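Local coordinates for putative CRISPR-associated endoribonuclease-like protein Cas6 (Pyrococcus furiosus, PDB 3UFC) that binds CRISPR RNA and is a putative endoribonuclease of the Cas6 family, part of the CRISPR antiviral defence, at residues A[57-62]-A[70-75]; A[15-20]-A[63-68]; A[151-156]-A[185-190]. One frame throughout, in Å; residues are numbered along the deposited sequence.

Contact 1 of 3, residues A[57-62]-A[70-75]; sequences IIIRKR and IKILSD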
loop_
_atom_site.group_PDB
_atom_site.type_symbol
_atom_site.label_atom_id
_atom_site.label_comp_id
_atom_site.label_asym_id
_atom_site.label_seq_id
_atom_site.Cartn_x
_atom_site.Cartn_y
_atom_site.Cartn_z
ATOM N N ILE A 57 3.270 6.229 -6.055
ATOM C CA ILE A 57 3.283 7.675 -6.233
ATOM C C ILE A 57 2.254 7.971 -7.329
ATOM O O ILE A 57 2.370 7.475 -8.449
ATOM C CB ILE A 57 4.695 8.167 -6.649
ATOM C CG1 ILE A 57 5.691 7.890 -5.518
ATOM C CG2 ILE A 57 4.662 9.658 -6.961
ATOM C CD1 ILE A 57 7.150 8.178 -5.878
ATOM N N ILE A 58 1.233 8.754 -6.993
ATOM C CA ILE A 58 0.176 9.093 -7.944
ATOM C C ILE A 58 0.510 10.395 -8.671
ATOM O O ILE A 58 0.532 11.470 -8.073
ATOM C CB ILE A 58 -1.187 9.234 -7.222
ATOM C CG1 ILE A 58 -1.468 7.972 -6.397
ATOM C CG2 ILE A 58 -2.306 9.454 -8.237
ATOM C CD1 ILE A 58 -1.558 6.711 -7.219
ATOM N N ILE A 59 0.765 10.278 -9.969
ATOM C CA ILE A 59 1.127 11.413 -10.811
ATOM C C ILE A 59 0.001 11.740 -11.797
ATOM O O ILE A 59 -0.351 10.922 -12.645
ATOM C CB ILE A 59 2.423 11.083 -11.575
ATOM C CG1 ILE A 59 3.506 10.665 -10.574
ATOM C CG2 ILE A 59 2.883 12.287 -12.379
ATOM C CD1 ILE A 59 4.686 9.952 -11.187
ATOM N N ARG A 60 -0.562 12.940 -11.678
ATOM C CA ARG A 60 -1.666 13.367 -12.539
ATOM C C ARG A 60 -1.381 13.219 -14.035
ATOM O O ARG A 60 -2.217 12.710 -14.783
ATOM C CB ARG A 60 -2.041 14.819 -12.231
ATOM C CG ARG A 60 -3.225 15.337 -13.039
ATOM C CD ARG A 60 -3.474 16.810 -12.765
ATOM N NE ARG A 60 -4.494 17.368 -13.648
ATOM C CZ ARG A 60 -4.838 18.653 -13.673
ATOM N NH1 ARG A 60 -4.244 19.516 -12.860
ATOM N NH2 ARG A 60 -5.772 19.076 -14.516
ATOM N N LYS A 61 -0.209 13.672 -14.468
ATOM C CA LYS A 61 0.171 13.573 -15.873
ATOM C C LYS A 61 1.544 12.919 -15.969
ATOM O O LYS A 61 2.556 13.504 -15.579
ATOM C CB LYS A 61 0.196 14.958 -16.521
ATOM C CG LYS A 61 0.188 14.913 -18.038
ATOM C CD LYS A 61 0.020 16.301 -18.634
ATOM C CE LYS A 61 -0.226 16.221 -20.133
ATOM N NZ LYS A 61 -1.463 15.442 -20.435
ATOM N N ARG A 62 1.564 11.700 -16.495
ATOM C CA ARG A 62 2.792 10.927 -16.615
ATOM C C ARG A 62 2.953 10.286 -17.988
ATOM O O ARG A 62 2.002 10.192 -18.762
ATOM C CB ARG A 62 2.793 9.820 -15.563
ATOM C CG ARG A 62 1.485 9.039 -15.549
ATOM C CD ARG A 62 1.686 7.566 -15.252
ATOM N NE ARG A 62 2.114 7.316 -13.881
ATOM C CZ ARG A 62 2.371 6.106 -13.397
ATOM N NH1 ARG A 62 2.242 5.041 -14.177
ATOM N NH2 ARG A 62 2.756 5.959 -12.139
ATOM N N ILE A 70 9.226 6.352 -15.174
ATOM C CA ILE A 70 8.038 7.180 -15.329
ATOM C C ILE A 70 8.451 8.638 -15.492
ATOM O O ILE A 70 9.154 9.188 -14.644
ATOM C CB ILE A 70 7.116 7.063 -14.092
ATOM C CG1 ILE A 70 6.844 5.589 -13.781
ATOM C CG2 ILE A 70 5.808 7.788 -14.350
ATOM C CD1 ILE A 70 6.088 5.364 -12.481
ATOM N N LYS A 71 8.026 9.258 -16.588
ATOM C CA LYS A 71 8.352 10.657 -16.836
ATOM C C LYS A 71 7.247 11.533 -16.262
ATOM O O LYS A 71 6.093 11.455 -16.684
ATOM C CB LYS A 71 8.500 10.924 -18.334
ATOM C CG LYS A 71 8.927 12.349 -18.654
ATOM C CD LYS A 71 9.062 12.566 -20.152
ATOM C CE LYS A 71 9.498 13.988 -20.467
ATOM N NZ LYS A 71 9.675 14.199 -21.934
ATOM N N ILE A 72 7.612 12.359 -15.288
ATOM C CA ILE A 72 6.668 13.253 -14.625
ATOM C C ILE A 72 6.406 14.503 -15.462
ATOM O O ILE A 72 7.312 15.299 -15.699
ATOM C CB ILE A 72 7.211 13.671 -13.245
ATOM C CG1 ILE A 72 7.395 12.426 -12.375
ATOM C CG2 ILE A 72 6.262 14.663 -12.585
ATOM C CD1 ILE A 72 8.109 12.681 -11.074
ATOM N N LEU A 73 5.163 14.671 -15.901
ATOM C CA LEU A 73 4.785 15.819 -16.719
ATOM C C LEU A 73 3.889 16.787 -15.953
ATOM O O LEU A 73 3.143 17.558 -16.557
ATOM C CB LEU A 73 4.051 15.347 -17.978
ATOM C CG LEU A 73 4.755 14.330 -18.881
ATOM C CD1 LEU A 73 3.811 13.921 -19.997
ATOM C CD2 LEU A 73 6.033 14.922 -19.447
ATOM N N SER A 74 3.964 16.748 -14.627
ATOM C CA SER A 74 3.144 17.623 -13.797
ATOM C C SER A 74 3.666 17.734 -12.369
ATOM O O SER A 74 4.342 16.833 -11.874
ATOM C CB SER A 74 1.706 17.105 -13.767
ATOM O OG SER A 74 0.926 17.815 -12.821
ATOM N N ASP A 75 3.343 18.845 -11.714
ATOM C CA ASP A 75 3.755 19.076 -10.332
ATOM C C ASP A 75 2.706 18.535 -9.367
ATOM O O ASP A 75 2.889 18.580 -8.155
ATOM C CB ASP A 75 3.955 20.574 -10.083
ATOM C CG ASP A 75 5.283 21.079 -10.605
ATOM O OD1 ASP A 75 5.405 22.298 -10.838
ATOM O OD2 ASP A 75 6.210 20.259 -10.771
#
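Arg62 lays its guanidinium group over the side chain of Ile70, with NH2 3.4 Å from CD1 of that isoleucine. Ile70 CG2 meets the same guanidinium face, offset toward its rim. The arginine starts from a first torsion that sets CG between backbone N and carbonyl carbon (chi1 49°), and bends at the next two bonds let it fold back over its partner. On the buried side, Ile59 CD1 reaches both hydrophobic neighbours, 3.9 Å from Ile72 CG1 and 4.0 Å from Ile70 CG2. Lys61 contributes its aliphatic stem: CB lies 3.8 Å from Ser74 CB, while its amine leads away. Ser74 OG finds its partner in the backbone N of Asp76.

The backbone positions these groups. Leu73 N donates to Lys61 O over 2.9 Å (N-H...O 148°). Beside this bond, Arg62 and Ile72 form an antiparallel non-hydrogen-bonded pair, and next to it Arg62 CA makes a CA-H...O contact of 3.3 Å to Lys71 O. Bond and pair sit at the open end of the antiparallel beta hairpin of strands 62-65 and 69-72, where the chain leaves edge strand 53-59 of the N-terminal ferredoxin-like sheet for the three-stranded sheet and later returns toward strand 77-83.

Contact 2 of 3, residues A[15-20]-A[63-68]; sequences NPVIPF and EIIPEK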
loop_
_atom_site.group_PDB
_atom_site.type_symbol
_atom_site.label_atom_id
_atom_site.label_comp_id
_atom_site.label_asym_id
_atom_site.label_seq_id
_atom_site.Cartn_x
_atom_site.Cartn_y
_atom_site.Cartn_z
ATOM N N ASN A 15 10.394 17.930 -15.311
ATOM C CA ASN A 15 10.147 16.779 -16.178
ATOM C C ASN A 15 11.112 15.629 -15.891
ATOM O O ASN A 15 11.678 15.040 -16.811
ATOM C CB ASN A 15 10.273 17.192 -17.648
ATOM C CG ASN A 15 9.153 18.113 -18.095
ATOM O OD1 ASN A 15 9.179 18.643 -19.206
ATOM N ND2 ASN A 15 8.159 18.302 -17.235
ATOM N N PRO A 16 11.308 15.291 -14.607
ATOM C CA PRO A 16 12.223 14.200 -14.269
ATOM C C PRO A 16 11.651 12.831 -14.619
ATOM O O PRO A 16 10.450 12.682 -14.849
ATOM C CB PRO A 16 12.412 14.376 -12.768
ATOM C CG PRO A 16 11.051 14.800 -12.337
ATOM C CD PRO A 16 10.669 15.827 -13.391
ATOM N N VAL A 17 12.527 11.836 -14.668
ATOM C CA VAL A 17 12.119 10.472 -14.958
ATOM C C VAL A 17 12.527 9.635 -13.753
ATOM O O VAL A 17 13.708 9.537 -13.433
ATOM C CB VAL A 17 12.819 9.917 -16.221
ATOM C CG1 VAL A 17 12.338 8.499 -16.501
ATOM C CG2 VAL A 17 12.527 10.814 -17.415
ATOM N N ILE A 18 11.545 9.060 -13.069
ATOM C CA ILE A 18 11.835 8.235 -11.904
ATOM C C ILE A 18 11.747 6.766 -12.297
ATOM O O ILE A 18 11.000 6.401 -13.202
ATOM C CB ILE A 18 10.824 8.477 -10.752
ATOM C CG1 ILE A 18 9.413 8.081 -11.199
ATOM C CG2 ILE A 18 10.873 9.928 -10.314
ATOM C CD1 ILE A 18 8.360 8.159 -10.094
ATOM N N PRO A 19 12.520 5.904 -11.628
ATOM C CA PRO A 19 12.470 4.477 -11.958
ATOM C C PRO A 19 11.108 3.910 -11.555
ATOM O O PRO A 19 10.429 4.481 -10.696
ATOM C CB PRO A 19 13.621 3.896 -11.140
ATOM C CG PRO A 19 13.677 4.807 -9.943
ATOM C CD PRO A 19 13.506 6.173 -10.567
ATOM N N PHE A 20 10.700 2.806 -12.174
ATOM C CA PHE A 20 9.411 2.199 -11.847
ATOM C C PHE A 20 9.415 1.513 -10.479
ATOM O O PHE A 20 8.427 1.573 -9.748
ATOM C CB PHE A 20 9.001 1.119 -12.861
ATOM C CG PHE A 20 9.006 1.558 -14.295
ATOM C CD1 PHE A 20 10.107 1.299 -15.112
ATOM C CD2 PHE A 20 7.880 2.152 -14.858
ATOM C CE1 PHE A 20 10.084 1.614 -16.470
ATOM C CE2 PHE A 20 7.848 2.475 -16.217
ATOM C CZ PHE A 20 8.950 2.202 -17.024
ATOM N N GLU A 63 4.170 9.835 -18.269
ATOM C CA GLU A 63 4.477 9.170 -19.526
ATOM C C GLU A 63 5.439 8.019 -19.250
ATOM O O GLU A 63 6.519 8.220 -18.691
ATOM C CB GLU A 63 5.110 10.150 -20.516
ATOM C CG GLU A 63 5.362 9.548 -21.891
ATOM C CD GLU A 63 5.966 10.538 -22.871
ATOM O OE1 GLU A 63 6.208 10.146 -24.031
ATOM O OE2 GLU A 63 6.200 11.704 -22.484
ATOM N N ILE A 64 5.035 6.811 -19.629
ATOM C CA ILE A 64 5.870 5.634 -19.424
ATOM C C ILE A 64 6.956 5.568 -20.493
ATOM O O ILE A 64 6.662 5.483 -21.686
ATOM C CB ILE A 64 5.041 4.330 -19.494
ATOM C CG1 ILE A 64 3.969 4.324 -18.400
ATOM C CG2 ILE A 64 5.959 3.124 -19.347
ATOM C CD1 ILE A 64 4.521 4.370 -16.991
ATOM N N ILE A 65 8.210 5.616 -20.058
ATOM C CA ILE A 65 9.340 5.543 -20.972
ATOM C C ILE A 65 9.982 4.170 -20.813
ATOM O O ILE A 65 10.770 3.948 -19.893
ATOM C CB ILE A 65 10.397 6.617 -20.652
ATOM C CG1 ILE A 65 9.757 8.005 -20.669
ATOM C CG2 ILE A 65 11.523 6.554 -21.673
ATOM C CD1 ILE A 65 10.712 9.120 -20.295
ATOM N N PRO A 66 9.645 3.227 -21.707
ATOM C CA PRO A 66 10.198 1.870 -21.655
ATOM C C PRO A 66 11.703 1.856 -21.395
ATOM O O PRO A 66 12.462 2.576 -22.045
ATOM C CB PRO A 66 9.836 1.306 -23.024
ATOM C CG PRO A 66 8.511 1.951 -23.291
ATOM C CD PRO A 66 8.761 3.387 -22.876
ATOM N N GLU A 67 12.121 1.042 -20.430
ATOM C CA GLU A 67 13.529 0.921 -20.074
ATOM C C GLU A 67 14.134 2.212 -19.530
ATOM O O GLU A 67 15.310 2.499 -19.757
ATOM C CB GLU A 67 14.335 0.443 -21.283
ATOM C CG GLU A 67 14.044 -0.994 -21.680
ATOM C CD GLU A 67 14.804 -1.418 -22.914
ATOM O OE1 GLU A 67 16.041 -1.236 -22.940
ATOM O OE2 GLU A 67 14.167 -1.934 -23.856
ATOM N N LYS A 68 13.328 2.985 -18.809
ATOM C CA LYS A 68 13.789 4.237 -18.219
ATOM C C LYS A 68 13.027 4.552 -16.936
ATOM O O LYS A 68 13.627 4.870 -15.909
ATOM C CB LYS A 68 13.623 5.391 -19.211
ATOM C CG LYS A 68 14.591 5.349 -20.382
ATOM C CD LYS A 68 16.033 5.457 -19.907
ATOM C CE LYS A 68 17.010 5.388 -21.072
ATOM N NZ LYS A 68 18.428 5.495 -20.618
#
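Phe20 has more of its surface buried here than any other residue of the two segments, and it meets strand 62-65 with the outer end of its ring. Phe20 CE2 lies 3.7 Å from Ile64 CG2, at the ring's edge and near its plane, and Ile64 CD1 sits in the plane at 3.9 Å from the same CE2. The isoleucine therefore borders the ring instead of stacking on it. Phe20 CZ approaches the backbone as well, 3.8 Å from Ile65 O, and CE1 comes within 4.2 Å of Lys68 C. The first torsion explains the reach: with CG opposite the carbonyl carbon (chi1 -53°), the ring extends from the loop after strand 17-18 to the far edge strand.

Lys68 takes part mainly through its backbone, while its long side chain leads away. Lys68 O is turned to the other segment, 3.9 Å from Val17 CG1 and 4.1 Å from Pro19 CA. Glu67, with the positive phi of a left-handed conformation (63°), helps the chain turn just before this point.

Val17 completes the contact with its other methyl: CG2 packs 3.8 Å from Ile65 CD1, the two side chains crossing at about a right angle. This is van der Waals packing throughout, with no polar bond joining the segments, because the two strands are not neighbours.

Strand 69-72 runs between them and pairs with both, through Ile70 to Ile18 and Lys71 to Glu63, in a three-stranded antiparallel sheet whose 62-65/69-72 pair is a beta hairpin closed by loop 66-68. Val17 and Ile65 both touch Lys71 on the middle strand, whereas Phe20 touches Ile70. The small sheet packs on the N-terminal ferredoxin-like sheet, where Ile18, turned away from segment 63-68, meets Ile104 of strand 101-104 and Val107 and Phe109 of strand 107-116.

Contact 3 of 3, residues A[151-156]-A[185-190]; sequences LYPHDE and IELIKF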
loop_
_atom_site.group_PDB
_atom_site.type_symbol
_atom_site.label_atom_id
_atom_site.label_comp_id
_atom_site.label_asym_id
_atom_site.label_seq_id
_atom_site.Cartn_x
_atom_site.Cartn_y
_atom_site.Cartn_z
ATOM N N LEU A 151 -0.644 -14.682 -6.655
ATOM C CA LEU A 151 -1.952 -14.973 -7.227
ATOM C C LEU A 151 -2.694 -13.719 -7.678
ATOM O O LEU A 151 -2.391 -12.611 -7.233
ATOM C CB LEU A 151 -2.803 -15.720 -6.198
ATOM C CG LEU A 151 -2.210 -17.036 -5.679
ATOM C CD1 LEU A 151 -3.003 -17.519 -4.476
ATOM C CD2 LEU A 151 -2.219 -18.085 -6.796
ATOM N N TYR A 152 -3.671 -13.922 -8.561
ATOM C CA TYR A 152 -4.507 -12.853 -9.104
ATOM C C TYR A 152 -5.961 -13.245 -8.849
ATOM O O TYR A 152 -6.256 -14.416 -8.613
ATOM C CB TYR A 152 -4.275 -12.711 -10.605
ATOM C CG TYR A 152 -2.828 -12.508 -10.983
ATOM C CD1 TYR A 152 -2.204 -11.278 -10.796
ATOM C CD2 TYR A 152 -2.081 -13.551 -11.531
ATOM C CE1 TYR A 152 -0.872 -11.086 -11.152
ATOM C CE2 TYR A 152 -0.745 -13.373 -11.886
ATOM C CZ TYR A 152 -0.150 -12.137 -11.697
ATOM O OH TYR A 152 1.154 -11.944 -12.077
ATOM N N PRO A 153 -6.891 -12.276 -8.910
ATOM C CA PRO A 153 -8.312 -12.545 -8.675
ATOM C C PRO A 153 -8.924 -13.684 -9.491
ATOM O O PRO A 153 -9.912 -14.282 -9.066
ATOM C CB PRO A 153 -8.972 -11.200 -8.973
ATOM C CG PRO A 153 -7.909 -10.220 -8.584
ATOM C CD PRO A 153 -6.677 -10.844 -9.190
ATOM N N HIS A 154 -8.352 -13.992 -10.653
ATOM C CA HIS A 154 -8.900 -15.076 -11.467
ATOM C C HIS A 154 -8.401 -16.455 -11.045
ATOM O O HIS A 154 -8.845 -17.468 -11.581
ATOM C CB HIS A 154 -8.613 -14.854 -12.961
ATOM C CG HIS A 154 -7.158 -14.756 -13.301
ATOM N ND1 HIS A 154 -6.500 -13.551 -13.417
ATOM C CD2 HIS A 154 -6.241 -15.714 -13.573
ATOM C CE1 HIS A 154 -5.239 -13.770 -13.748
ATOM N NE2 HIS A 154 -5.055 -15.075 -13.849
ATOM N N ASP A 155 -7.486 -16.492 -10.079
ATOM C CA ASP A 155 -6.945 -17.752 -9.574
ATOM C C ASP A 155 -7.898 -18.367 -8.550
ATOM O O ASP A 155 -8.412 -17.672 -7.671
ATOM C CB ASP A 155 -5.580 -17.516 -8.922
ATOM C CG ASP A 155 -4.477 -17.304 -9.936
ATOM O OD1 ASP A 155 -3.650 -16.387 -9.749
ATOM O OD2 ASP A 155 -4.427 -18.070 -10.920
ATOM N N GLU A 156 -8.127 -19.674 -8.661
ATOM C CA GLU A 156 -9.026 -20.378 -7.747
ATOM C C GLU A 156 -8.686 -20.185 -6.270
ATOM O O GLU A 156 -9.581 -20.085 -5.434
ATOM C CB GLU A 156 -9.031 -21.880 -8.048
ATOM C CG GLU A 156 -9.567 -22.256 -9.413
ATOM C CD GLU A 156 -9.733 -23.758 -9.561
ATOM O OE1 GLU A 156 -8.743 -24.493 -9.341
ATOM O OE2 GLU A 156 -10.852 -24.204 -9.895
ATOM N N ILE A 185 -15.648 -11.282 -2.701
ATOM C CA ILE A 185 -15.419 -10.124 -3.553
ATOM C C ILE A 185 -15.837 -10.431 -4.974
ATOM O O ILE A 185 -15.863 -11.591 -5.386
ATOM C CB ILE A 185 -13.923 -9.718 -3.599
ATOM C CG1 ILE A 185 -13.118 -10.778 -4.360
ATOM C CG2 ILE A 185 -13.375 -9.543 -2.185
ATOM C CD1 ILE A 185 -11.745 -10.306 -4.786
ATOM N N GLU A 186 -16.179 -9.393 -5.721
ATOM C CA GLU A 186 -16.529 -9.580 -7.115
ATOM C C GLU A 186 -15.710 -8.571 -7.903
ATOM O O GLU A 186 -15.782 -7.364 -7.667
ATOM C CB GLU A 186 -18.035 -9.404 -7.352
ATOM C CG GLU A 186 -18.595 -8.012 -7.190
ATOM C CD GLU A 186 -20.080 -7.962 -7.524
ATOM O OE1 GLU A 186 -20.451 -8.342 -8.654
ATOM O OE2 GLU A 186 -20.878 -7.544 -6.660
ATOM N N LEU A 187 -14.900 -9.089 -8.819
ATOM C CA LEU A 187 -14.032 -8.265 -9.646
ATOM C C LEU A 187 -14.805 -7.371 -10.600
ATOM O O LEU A 187 -15.720 -7.825 -11.282
ATOM C CB LEU A 187 -13.097 -9.150 -10.467
ATOM C CG LEU A 187 -11.589 -9.039 -10.263
ATOM C CD1 LEU A 187 -10.918 -9.664 -11.473
ATOM C CD2 LEU A 187 -11.152 -7.590 -10.110
ATOM N N ILE A 188 -14.426 -6.100 -10.650
ATOM C CA ILE A 188 -15.063 -5.151 -11.549
ATOM C C ILE A 188 -14.065 -4.762 -12.641
ATOM O O ILE A 188 -14.403 -4.765 -13.822
ATOM C CB ILE A 188 -15.531 -3.895 -10.793
ATOM C CG1 ILE A 188 -16.615 -4.280 -9.780
ATOM C CG2 ILE A 188 -16.058 -2.860 -11.776
ATOM C CD1 ILE A 188 -17.103 -3.127 -8.933
ATOM N N LYS A 189 -12.838 -4.437 -12.238
ATOM C CA LYS A 189 -11.777 -4.067 -13.176
ATOM C C LYS A 189 -10.485 -4.738 -12.715
ATOM O O LYS A 189 -10.280 -4.931 -11.518
ATOM C CB LYS A 189 -11.576 -2.548 -13.205
ATOM C CG LYS A 189 -12.798 -1.743 -13.631
ATOM C CD LYS A 189 -12.499 -0.248 -13.588
ATOM C CE LYS A 189 -13.733 0.588 -13.897
ATOM N NZ LYS A 189 -14.273 0.318 -15.260
ATOM N N PHE A 190 -9.610 -5.080 -13.656
ATOM C CA PHE A 190 -8.364 -5.747 -13.303
ATOM C C PHE A 190 -7.228 -5.595 -14.308
ATOM O O PHE A 190 -7.442 -5.614 -15.519
ATOM C CB PHE A 190 -8.627 -7.243 -13.095
ATOM C CG PHE A 190 -7.376 -8.083 -13.062
ATOM C CD1 PHE A 190 -6.569 -8.111 -11.933
ATOM C CD2 PHE A 190 -6.991 -8.817 -14.179
ATOM C CE1 PHE A 190 -5.396 -8.859 -11.914
ATOM C CE2 PHE A 190 -5.821 -9.568 -14.174
ATOM C CZ PHE A 190 -5.019 -9.589 -13.039
#
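A type I beta turn from Tyr152 to Asp155, closed by Asp155 N donating to Tyr152 O over 2.8 Å, faces the corner of the chain at Ile188, and the backbones come nearest at Pro153 and Leu187. The turn is tightened by a second bond, in which Tyr152 N gives its hydrogen to Asp155 OD1 over 2.7 Å; the carboxylate oxygen is met on its anti side. With both ends of the turn tied, three successive side chains are presented to the strand.

Pro153 is the central one. Its CB packs against Leu187 CD1 at 3.5 Å, and its CD lies 3.6 Å from Phe190 CE1, so that one pyrrolidine ring touches residues on both sides of the corner. Tyr152 comes to the edge of the Phe190 ring: its CD1 lies in the plane of that ring, 4.0 Å from CZ. His154 completes the set as an offset edge-to-face pair, its edge turned toward the phenylalanine face, with centroids 5.8 Å apart and planes at 76°. With chi1 at 59°, the imidazole leaves CA over its own backbone, flanked by N and C, and swings toward Phe190.

The chain turns a corner at Ile188 just before Phe190, which probably helps bring its ring within reach of all three. Ile188 and Lys189 both face Val208 of strand 200-213, which makes a classic beta bulge. Behind the turn, Phe158 of helix 158-174 packs on Pro153 and on Ile185.

A bulged edge strand thus receives the turn that leads from strand 145-151 toward the helix. The succession of strand 125-130, helix 158-174, strands 183-197 and 200-213, helix 215-224 and strand 237-239, with hairpin 136-142/145-151 inserted after the first strand, matches a ferredoxin-like fold, here the C-terminal one of the Cas6 architecture.

From the N terminus, segment 15-20 follows the first strand, 3-11, and waits for 63-68, whose arrival at contact 2 closes a loop of the chain that holds helices 23-37 and 42-46 and strand 53-59. Contact 1 opens at 57-62, before that loop is complete, and closes at 70-75, so the two cross. Contact 1 links the small sheet to edge strand 53-59 of the N-terminal ferredoxin-like sheet, while contact 2 holds together the outer strands of the small sheet. Contact 3 follows in series: its loop, 151-156 to 185-190, spans helix 158-174 and belongs to the C-terminal domain. Its centre lies about 28 Å from that of contact 1 and about 29 Å from that of contact 2.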